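Long-range contacts in putative aminomethyltransferase (Leptospirillum rubarum, PDB 3TTG), which probably binds folate, as relatives of the glycine cleavage T-protein do, and is a putative aminomethyltransferase: residues L225-I230 and S314-L319; L310-S315 and I323-I328; F79-K84 and G258-Q263. One frame throughout, in Å; residues are numbered along the deposited sequence.

Interaction 1: residues L225-I230 and S314-L319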
# COMPACT_ATOMS: atom_id res chain seq x y z
N LEU A 225 1.28 1.99 -9.74
CA LEU A 225 1.41 2.33 -8.30
C LEU A 225 2.58 3.28 -8.06
O LEU A 225 2.49 4.21 -7.22
CB LEU A 225 1.58 1.09 -7.41
CG LEU A 225 0.43 0.10 -7.37
CD1 LEU A 225 0.80 -1.07 -6.49
CD2 LEU A 225 -0.88 0.74 -6.96
N THR A 226 3.69 3.08 -8.78
CA THR A 226 4.87 3.98 -8.59
C THR A 226 4.54 5.39 -9.13
O THR A 226 4.92 6.39 -8.49
CB THR A 226 6.13 3.40 -9.24
OG1 THR A 226 6.21 2.03 -8.78
CG2 THR A 226 7.42 4.17 -8.82
N GLU A 227 3.82 5.47 -10.27
CA GLU A 227 3.36 6.77 -10.83
C GLU A 227 2.45 7.53 -9.83
O GLU A 227 2.50 8.76 -9.77
CB GLU A 227 2.63 6.56 -12.18
CG GLU A 227 3.58 6.32 -13.34
CD GLU A 227 2.97 5.84 -14.66
OE1 GLU A 227 1.82 5.35 -14.65
OE2 GLU A 227 3.64 5.98 -15.71
N LYS A 228 1.71 6.81 -8.99
CA LYS A 228 0.88 7.41 -7.91
C LYS A 228 1.67 7.67 -6.60
O LYS A 228 1.14 8.31 -5.70
CB LYS A 228 -0.34 6.54 -7.59
CG LYS A 228 -1.24 6.30 -8.81
CD LYS A 228 -1.72 7.54 -9.56
CE LYS A 228 -2.54 8.49 -8.74
NZ LYS A 228 -2.92 9.69 -9.54
N GLY A 229 2.95 7.29 -6.57
CA GLY A 229 3.83 7.51 -5.41
C GLY A 229 3.60 6.60 -4.23
O GLY A 229 4.08 6.89 -3.12
N ILE A 230 2.91 5.47 -4.46
CA ILE A 230 2.44 4.59 -3.38
C ILE A 230 3.56 3.71 -2.82
O ILE A 230 4.06 2.82 -3.54
CB ILE A 230 1.22 3.73 -3.82
CG1 ILE A 230 -0.00 4.63 -4.04
CG2 ILE A 230 0.85 2.65 -2.80
CD1 ILE A 230 -1.06 4.01 -4.96
N SER A 314 10.55 1.84 -11.30
CA SER A 314 9.74 1.38 -12.43
C SER A 314 10.06 2.25 -13.63
O SER A 314 10.43 3.40 -13.48
CB SER A 314 8.22 1.46 -12.18
OG SER A 314 7.66 0.49 -11.31
N SER A 315 9.76 1.77 -14.80
CA SER A 315 9.65 2.63 -15.98
C SER A 315 8.36 3.42 -15.92
O SER A 315 7.35 2.93 -15.40
CB SER A 315 9.62 1.79 -17.25
OG SER A 315 10.85 1.13 -17.45
N SER A 316 8.36 4.64 -16.46
CA SER A 316 7.16 5.45 -16.68
C SER A 316 7.19 5.99 -18.11
O SER A 316 8.03 6.82 -18.42
CB SER A 316 7.07 6.62 -15.71
OG SER A 316 5.95 7.44 -16.01
N ASP A 317 6.24 5.53 -18.97
CA ASP A 317 6.11 6.06 -20.32
C ASP A 317 5.55 7.48 -20.25
O ASP A 317 5.98 8.33 -21.02
CB ASP A 317 5.19 5.19 -21.17
CG ASP A 317 5.15 5.66 -22.62
OD1 ASP A 317 6.19 5.93 -23.17
OD2 ASP A 317 4.04 5.79 -23.16
N ILE A 318 4.67 7.75 -19.31
CA ILE A 318 4.09 9.08 -19.19
C ILE A 318 5.20 10.11 -18.87
O ILE A 318 5.20 11.18 -19.47
CB ILE A 318 2.97 9.08 -18.12
CG1 ILE A 318 1.82 8.11 -18.59
CG2 ILE A 318 2.44 10.51 -17.90
CD1 ILE A 318 0.72 7.79 -17.52
N LEU A 319 6.09 9.81 -17.93
CA LEU A 319 7.17 10.75 -17.59
C LEU A 319 8.35 10.65 -18.56
O LEU A 319 9.17 11.58 -18.62
CB LEU A 319 7.65 10.57 -16.14
CG LEU A 319 6.91 11.54 -15.20
CD1 LEU A 319 5.49 11.11 -15.04
CD2 LEU A 319 7.61 11.70 -13.94
O HOH W 1 3.59 4.75 -18.11

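Interaction 2: residues L310-S315 and I323-I328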
# COMPACT_ATOMS: atom_id res chain seq x y z
N LEU A 310 17.35 4.53 -2.40
CA LEU A 310 16.37 4.23 -3.42
C LEU A 310 15.89 2.82 -3.15
O LEU A 310 16.70 1.88 -3.12
CB LEU A 310 17.04 4.36 -4.77
CG LEU A 310 16.19 4.23 -5.99
CD1 LEU A 310 15.21 5.44 -6.12
CD2 LEU A 310 17.11 4.11 -7.26
N THR A 311 14.56 2.64 -3.02
CA THR A 311 14.00 1.36 -2.58
C THR A 311 13.35 0.59 -3.69
O THR A 311 13.28 -0.66 -3.60
CB THR A 311 13.08 1.57 -1.37
OG1 THR A 311 12.07 2.53 -1.62
CG2 THR A 311 13.82 1.98 -0.11
N ARG A 312 12.89 1.26 -4.74
CA ARG A 312 12.33 0.59 -5.89
C ARG A 312 12.27 1.53 -7.05
O ARG A 312 12.22 2.78 -6.87
CB ARG A 312 10.92 -0.05 -5.65
CG ARG A 312 9.69 0.86 -5.73
CD ARG A 312 8.42 0.06 -5.63
NE ARG A 312 7.23 0.80 -6.08
CZ ARG A 312 6.27 1.32 -5.32
NH1 ARG A 312 6.31 1.17 -4.01
NH2 ARG A 312 5.23 1.89 -5.87
N THR A 313 12.25 0.94 -8.24
CA THR A 313 12.09 1.72 -9.45
C THR A 313 11.12 1.04 -10.40
O THR A 313 10.93 -0.17 -10.36
CB THR A 313 13.46 1.99 -10.21
OG1 THR A 313 14.04 0.76 -10.61
CG2 THR A 313 14.47 2.74 -9.39
N SER A 314 10.55 1.84 -11.30
CA SER A 314 9.74 1.38 -12.43
C SER A 314 10.06 2.25 -13.63
O SER A 314 10.43 3.40 -13.48
CB SER A 314 8.22 1.46 -12.18
OG SER A 314 7.66 0.49 -11.31
N SER A 315 9.76 1.77 -14.80
CA SER A 315 9.65 2.63 -15.98
C SER A 315 8.36 3.42 -15.92
O SER A 315 7.35 2.93 -15.40
CB SER A 315 9.62 1.79 -17.25
OG SER A 315 10.85 1.13 -17.45
N ILE A 323 11.38 5.96 -12.93
CA ILE A 323 10.94 6.66 -11.73
C ILE A 323 11.21 5.77 -10.55
O ILE A 323 11.29 4.57 -10.69
CB ILE A 323 9.45 7.13 -11.78
CG1 ILE A 323 8.51 5.98 -12.14
CG2 ILE A 323 9.32 8.27 -12.82
CD1 ILE A 323 7.00 6.29 -11.84
N GLY A 324 11.26 6.34 -9.37
CA GLY A 324 11.38 5.49 -8.20
C GLY A 324 10.99 6.12 -6.91
O GLY A 324 10.65 7.30 -6.85
N LEU A 325 10.99 5.31 -5.88
CA LEU A 325 10.68 5.75 -4.54
C LEU A 325 11.87 5.40 -3.62
O LEU A 325 12.65 4.47 -3.88
CB LEU A 325 9.41 5.07 -4.04
CG LEU A 325 8.04 5.35 -4.67
CD1 LEU A 325 6.95 4.55 -3.87
CD2 LEU A 325 7.72 6.84 -4.70
N GLY A 326 11.94 6.10 -2.53
CA GLY A 326 12.93 5.88 -1.51
C GLY A 326 12.87 6.89 -0.41
O GLY A 326 11.83 7.53 -0.20
N TYR A 327 13.98 7.06 0.28
CA TYR A 327 14.05 7.92 1.47
C TYR A 327 15.14 8.90 1.26
O TYR A 327 16.23 8.52 0.81
CB TYR A 327 14.29 7.07 2.75
CG TYR A 327 13.06 6.28 3.10
CD1 TYR A 327 12.08 6.82 3.92
CD2 TYR A 327 12.86 5.01 2.59
CE1 TYR A 327 10.86 6.18 4.09
CE2 TYR A 327 11.69 4.31 2.85
CZ TYR A 327 10.69 4.90 3.60
OH TYR A 327 9.56 4.22 3.94
N ILE A 328 14.85 10.18 1.59
CA ILE A 328 15.84 11.24 1.44
C ILE A 328 16.09 11.91 2.79
O ILE A 328 15.14 12.26 3.49
CB ILE A 328 15.36 12.26 0.33
CG1 ILE A 328 16.51 13.13 -0.21
CG2 ILE A 328 14.24 13.14 0.78
CD1 ILE A 328 17.53 12.39 -0.95

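Interaction 3: residues F79-K84 and G258-Q263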
# COMPACT_ATOMS: atom_id res chain seq x y z
N PHE A 79 -0.59 -0.03 10.74
CA PHE A 79 0.66 -0.72 10.91
C PHE A 79 0.59 -1.62 12.13
O PHE A 79 -0.23 -1.45 13.03
CB PHE A 79 1.83 0.27 11.09
CG PHE A 79 2.14 1.04 9.86
CD1 PHE A 79 2.74 0.42 8.77
CD2 PHE A 79 1.76 2.36 9.74
CE1 PHE A 79 2.96 1.12 7.60
CE2 PHE A 79 1.96 3.05 8.55
CZ PHE A 79 2.60 2.45 7.52
N PHE A 80 1.51 -2.57 12.15
CA PHE A 80 1.84 -3.42 13.29
C PHE A 80 3.30 -3.19 13.51
O PHE A 80 4.14 -3.50 12.65
CB PHE A 80 1.48 -4.88 13.05
CG PHE A 80 -0.01 -5.09 12.91
CD1 PHE A 80 -0.76 -5.53 13.98
CD2 PHE A 80 -0.68 -4.68 11.76
CE1 PHE A 80 -2.13 -5.66 13.88
CE2 PHE A 80 -2.05 -4.80 11.67
CZ PHE A 80 -2.76 -5.26 12.72
N LEU A 81 3.60 -2.55 14.61
CA LEU A 81 4.99 -2.18 14.89
C LEU A 81 5.64 -3.04 15.91
O LEU A 81 4.96 -3.71 16.66
CB LEU A 81 5.03 -0.73 15.39
CG LEU A 81 4.23 0.30 14.55
CD1 LEU A 81 4.22 1.66 15.21
CD2 LEU A 81 4.76 0.45 13.17
N ASN A 82 6.99 -3.00 15.96
CA ASN A 82 7.74 -3.62 17.01
C ASN A 82 7.81 -2.60 18.16
O ASN A 82 7.43 -1.45 17.96
CB ASN A 82 9.11 -4.08 16.48
CG ASN A 82 10.12 -3.01 16.18
OD1 ASN A 82 10.00 -1.84 16.55
ND2 ASN A 82 11.17 -3.42 15.55
N PRO A 83 8.37 -2.95 19.33
CA PRO A 83 8.43 -2.01 20.47
C PRO A 83 9.19 -0.67 20.23
O PRO A 83 8.95 0.33 20.94
CB PRO A 83 9.17 -2.84 21.52
CG PRO A 83 8.74 -4.24 21.21
CD PRO A 83 8.82 -4.30 19.75
N LYS A 84 10.12 -0.67 19.27
CA LYS A 84 10.87 0.50 18.89
C LYS A 84 10.13 1.29 17.78
O LYS A 84 10.68 2.24 17.29
CB LYS A 84 12.29 0.11 18.41
CG LYS A 84 13.19 -0.46 19.50
CD LYS A 84 13.90 0.57 20.26
CE LYS A 84 14.94 -0.02 21.22
NZ LYS A 84 15.94 -0.90 20.52
N GLY A 258 -5.35 4.73 23.07
CA GLY A 258 -4.66 4.19 24.23
C GLY A 258 -3.49 3.30 23.85
O GLY A 258 -3.08 3.25 22.68
N CYS A 259 -2.92 2.65 24.87
CA CYS A 259 -1.73 1.81 24.77
C CYS A 259 -1.70 0.88 23.56
O CYS A 259 -2.64 0.10 23.33
CB CYS A 259 -1.59 1.01 26.06
SG CYS A 259 -0.12 -0.03 26.14
N TYR A 260 -0.56 0.87 22.87
CA TYR A 260 -0.27 -0.10 21.81
C TYR A 260 1.21 -0.23 21.66
O TYR A 260 1.98 0.69 21.99
CB TYR A 260 -0.97 0.25 20.47
CG TYR A 260 -0.48 1.48 19.75
CD1 TYR A 260 0.60 1.41 18.87
CD2 TYR A 260 -1.01 2.73 20.02
CE1 TYR A 260 1.03 2.54 18.18
CE2 TYR A 260 -0.59 3.86 19.33
CZ TYR A 260 0.45 3.76 18.42
OH TYR A 260 0.97 4.85 17.78
N VAL A 261 1.63 -1.34 21.09
CA VAL A 261 3.03 -1.64 20.87
C VAL A 261 3.66 -0.59 19.95
O VAL A 261 3.23 -0.39 18.81
CB VAL A 261 3.24 -3.08 20.29
CG1 VAL A 261 4.71 -3.37 20.03
CG2 VAL A 261 2.65 -4.15 21.21
N GLY A 262 4.74 0.00 20.42
CA GLY A 262 5.40 1.05 19.66
C GLY A 262 4.87 2.46 19.85
O GLY A 262 5.43 3.42 19.29
N GLN A 263 3.83 2.63 20.69
CA GLN A 263 3.19 3.94 20.82
C GLN A 263 4.13 5.05 21.32
O GLN A 263 4.06 6.18 20.82
CB GLN A 263 1.96 3.89 21.74
CG GLN A 263 1.27 5.25 21.93
CD GLN A 263 0.03 5.17 22.73
OE1 GLN A 263 -0.02 4.51 23.78
NE2 GLN A 263 -1.03 5.82 22.28
O HOH W 2 1.83 -1.36 16.46
O HOH W 3 6.77 0.14 22.51

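Interaction 1: residues L225-I230 and S314-L319
E227 and S316 join the C-terminal end of helix 218-227, closed by a Schellman motif at G229, to an ST motif at the end of strand 306-316. S316 OG donates to E227 OE2 at 2.7 Å; OE2 accepts on its anti lone pair, the one away from OE1. The same OG of S316 accepts from L319 N at 3.1 Å with a nearly straight bond (165°), which makes the ST motif. Water 1 donates to E227 OE2 at 2.7 Å and accepts from D317 N at 2.9 Å. E227 OE1 is held from helix 29-34 by T29 OG1 and H33 NE2, so both oxygens of this buried carboxylate have partners. I318 crosses the E227 side chain at about a right angle, with I318 CD1 3.9 Å from E227 OE2. With an alanine here in place of E227, S316 OG and water 1 would probably lose their acceptor, and T29 and H33 the carboxylate they bond to. The D317 carboxylate leads away from E227, to a salt bridge with R30 and a bond from L23 N. T226 OG1 is bonded to L222 O and R312 NH2. With OG anti to its carbonyl carbon (chi1 -74°), S314 brings that oxygen to 3.3 Å from T226 OG1, though its proton has another acceptor within reach.

Interaction 2: residues L310-S315 and I323-I328
A classic beta bulge, with T311 and R312 both facing L325, shifts the register of the antiparallel hairpin of strands 306-316 and 321-329 by one residue in the C-terminal barrel domain. L325 O accepts from T311 N at 2.8 Å, in the carbonyl plane, and weakly from R312 N at 3.3 Å. L325 N returns a bond to R312 O at 3.0 Å. Further along, S314 and I323 form a hydrogen-bonded pair, in which I323 N meets S314 O at 2.8 Å, nearly head-on, with a C=O...N angle of 175°. Between these pairs T313 lies against G324, and T313 CA makes a CA-H...O contact with I323 O at 3.2 Å. A side chain on G324 would run into R312 O, and one on G326 into L310 CA. The R312 and L325 side chains run side by side. L325 CD1 lies over one guanidinium face, 3.4 Å from R312 NH1 and offset toward the rim. With CG between its backbone N and carbonyl carbon (chi1 81°) and an extended chain beyond, R312 reaches a salt bridge with E236 and a bond to I230 O. T311 OG1 also bonds to E236, and T311 CG2 sits at the edge of the Y327 ring. Helix 218-227 covers the R312 and I323 face; strand 277-284 pairs with 321-329 on its other edge and packs on L310 and T313.

Interaction 3: residues F79-K84 and G258-Q263
G262 passes P83 with their CA atoms 4.4 Å apart, as the third residue of a type II turn from Y260 to Q263. Its phi of 86° suits that turn, and a side chain here would press on N82 O and L81 CB. Q263 N closes the turn on Y260 O at 3.0 Å. The two segments share no direct hydrogen bond; two waters join their backbones instead. Water 2 accepts from L81 N and donates to V261 O, and water 3 accepts from G262 N and donates to P83 O at 2.7 Å. V261 and L81 carry the side-chain packing. V261 CG1, anti to the backbone N (chi1 179°), lies against the 81-83 backbone, 3.4 Å from L81 O and 3.7 Å from P83 N. The turn belongs to the K-G-C-Y-x-G-Q-E sequence known as a signature of YgfZ-like relatives of T-protein, and G262 is the N-cap of helix 263-271. The turn meets strand 75-81, an edge strand of its antiparallel sheet, where that strand runs out. L81 CD1 approaches the edge of the Y260 ring, 4.4 Å from Y260 CE1. One face of the same ring has Q263 CB over its centre, 3.4 Å above the plane. V266 of helix 263-271 touches both L81 and Y260. N82 points away, and its OD1 accepts from R86 N and, weakly, from K84 N.

Along the chain the segments come as 79-84, 225-230, 258-263, then the hairpin 310-328, so interactions 1 and 3 cross and interaction 2 follows interaction 3. Interactions 1 and 2 are neighbours, with centres about 10 Å apart. They share S314 and S315 on strand 306-316, and they meet where R312 reaches the end of helix 218-227, probably by hydrogen bonds. Together they fix the end of that helix, part of the folate-binding domain, to the beta strands of the C-terminal barrel. Interaction 3 lies on the opposite side of the chain's centre from interaction 1. Its centre is about 32 Å from that of interaction 1 and about 27 Å from that of interaction 2, and it touches neither.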